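Local coordinates for protein O-succinylhomoserine sulfhydrylase (Mycobacterium tuberculosis, PDB 3NDN) that probably makes L-homocysteine from O-succinyl-L-homoserine and hydrogen sulfide, as a pyridoxal 5'-phosphate-dependent homotetramer of the trans-sulfuration enzyme family, at residues S365-P370 with G391-S396. Numbering follows the deposited sequence.
Sequences SLVTHP and GVVRIS
Leu366 and Thr368 pair through their backbones with Ser396 and Arg394 in an antiparallel arrangement within the C-terminal mixed sheet of this PLP-dependent trans-sulfuration enzyme; strand 328-333 flanks 392-396 on its other edge. Leu366-Ser396 and Thr368-Arg394 are hydrogen-bonded pairs, each closed by two N-H···O=C bonds, the shortest from Ser396 N to Leu366 O at 2.8 Å. Between them, the non-hydrogen-bonded pair Val367-Ile395 turns its side chains to the apolar face. There the packing is tight: chi1 of 65° puts Val367 CG1 between the backbone N and the carbonyl carbon and swings CG2 anti to N, where it meets Val393 CG1 at 3.6 Å and Ile395 CG1 at 4.0 Å. Leu348 of helix 340-350 covers both valines, and Ile409 of helix 402-413 packs on Ile395.

The face carrying Leu366, Thr368, Arg394 and Ser396 is mixed in character, though equally buried. It is looser at the Leu366-Ser396 end, where the CB atoms stay 4.4 Å apart. Arg394 runs alongside Thr368 and bends at chi3 (68°), which lays one face of the guanidinium against the threonine methyl, with Thr368 CG2 3.6 Å from Arg394 NH2; its NH1 is hydrogen-bonded to Asn177 OD1, while Thr368 OG1 bonds Thr373. Past the end of strand 366-368, His369 and Pro370 touch the start of strand 392-396 through the Val392 carbonyl: Pro370 CD lies 3.5 Å from Val392 O, and the same oxygen sits obliquely to the His369 ring, 3.4 Å from CD2.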
loop_
_atom_site.group_PDB
_atom_site.type_symbol
_atom_site.label_atom_id
_atom_site.label_comp_id
_atom_site.label_asym_id
_atom_site.label_seq_id
_atom_site.Cartn_x
_atom_site.Cartn_y
_atom_site.Cartn_z
ATOM N N SER A 365 13.116 1.747 20.756
ATOM C CA SER A 365 13.964 2.708 21.463
ATOM C C SER A 365 15.261 2.979 20.694
ATOM O O SER A 365 15.818 2.070 20.086
ATOM C CB SER A 365 14.272 2.233 22.884
ATOM O OG SER A 365 13.100 2.227 23.687
ATOM N N LEU A 366 15.710 4.236 20.726
ATOM C CA LEU A 366 16.870 4.722 19.949
ATOM C C LEU A 366 17.812 5.628 20.787
ATOM O O LEU A 366 17.361 6.303 21.730
ATOM C CB LEU A 366 16.398 5.494 18.714
ATOM C CG LEU A 366 15.286 4.942 17.817
ATOM C CD1 LEU A 366 14.822 5.991 16.850
ATOM C CD2 LEU A 366 15.745 3.694 17.056
ATOM N N VAL A 367 19.105 5.660 20.424
ATOM C CA VAL A 367 20.126 6.470 21.124
ATOM C C VAL A 367 20.992 7.281 20.136
ATOM O O VAL A 367 21.342 6.784 19.064
ATOM C CB VAL A 367 21.007 5.605 22.093
ATOM C CG1 VAL A 367 21.861 4.563 21.340
ATOM C CG2 VAL A 367 21.898 6.476 22.965
ATOM N N THR A 368 21.301 8.527 20.492
ATOM C CA THR A 368 22.173 9.368 19.652
ATOM C C THR A 368 23.159 10.253 20.458
ATOM O O THR A 368 22.921 10.557 21.636
ATOM C CB THR A 368 21.335 10.200 18.631
ATOM O OG1 THR A 368 22.184 10.656 17.576
ATOM C CG2 THR A 368 20.669 11.411 19.303
ATOM N N HIS A 369 24.256 10.676 19.808
ATOM C CA HIS A 369 25.245 11.592 20.398
ATOM C C HIS A 369 25.105 12.957 19.715
ATOM O O HIS A 369 25.599 13.136 18.591
ATOM C CB HIS A 369 26.667 11.028 20.175
ATOM C CG HIS A 369 27.770 11.867 20.752
ATOM N ND1 HIS A 369 28.659 12.573 19.965
ATOM C CD2 HIS A 369 28.156 12.080 22.033
ATOM C CE1 HIS A 369 29.527 13.201 20.737
ATOM N NE2 HIS A 369 29.249 12.912 21.995
ATOM N N PRO A 370 24.432 13.918 20.379
ATOM C CA PRO A 370 24.088 15.175 19.702
ATOM C C PRO A 370 25.260 16.009 19.174
ATOM O O PRO A 370 25.136 16.600 18.105
ATOM C CB PRO A 370 23.304 15.947 20.767
ATOM C CG PRO A 370 22.704 14.864 21.643
ATOM C CD PRO A 370 23.775 13.810 21.701
ATOM N N GLY A 391 30.267 14.850 26.283
ATOM C CA GLY A 391 29.794 13.770 27.170
ATOM C C GLY A 391 28.282 13.576 27.238
ATOM O O GLY A 391 27.782 12.760 28.019
ATOM N N VAL A 392 27.549 14.293 26.390
ATOM C CA VAL A 392 26.080 14.263 26.424
ATOM C C VAL A 392 25.488 13.184 25.494
ATOM O O VAL A 392 25.915 13.048 24.340
ATOM C CB VAL A 392 25.491 15.661 26.096
ATOM C CG1 VAL A 392 23.987 15.605 25.975
ATOM C CG2 VAL A 392 25.900 16.679 27.167
ATOM N N VAL A 393 24.528 12.422 26.029
ATOM C CA VAL A 393 23.811 11.321 25.332
ATOM C C VAL A 393 22.279 11.540 25.418
ATOM O O VAL A 393 21.780 12.007 26.450
ATOM C CB VAL A 393 24.214 9.928 25.933
ATOM C CG1 VAL A 393 23.439 8.779 25.294
ATOM C CG2 VAL A 393 25.720 9.686 25.772
ATOM N N ARG A 394 21.549 11.246 24.331
ATOM C CA ARG A 394 20.071 11.373 24.280
ATOM C C ARG A 394 19.372 10.030 23.970
ATOM O O ARG A 394 19.705 9.382 22.969
ATOM C CB ARG A 394 19.657 12.390 23.208
ATOM C CG ARG A 394 18.202 12.864 23.334
ATOM C CD ARG A 394 17.716 13.617 22.091
ATOM N NE ARG A 394 17.586 12.753 20.912
ATOM C CZ ARG A 394 17.302 13.196 19.686
ATOM N NH1 ARG A 394 17.132 14.500 19.460
ATOM N NH2 ARG A 394 17.204 12.338 18.672
ATOM N N ILE A 395 18.403 9.627 24.804
ATOM C CA ILE A 395 17.665 8.362 24.586
ATOM C C ILE A 395 16.164 8.604 24.300
ATOM O O ILE A 395 15.472 9.305 25.059
ATOM C CB ILE A 395 17.821 7.359 25.769
ATOM C CG1 ILE A 395 19.289 6.933 25.932
ATOM C CG2 ILE A 395 16.934 6.102 25.558
ATOM C CD1 ILE A 395 19.561 6.092 27.187
ATOM N N SER A 396 15.689 8.033 23.198
ATOM C CA SER A 396 14.269 8.090 22.804
ATOM C C SER A 396 13.571 6.804 23.244
ATOM O O SER A 396 13.923 5.716 22.789
ATOM C CB SER A 396 14.166 8.315 21.295
ATOM O OG SER A 396 12.822 8.383 20.831
#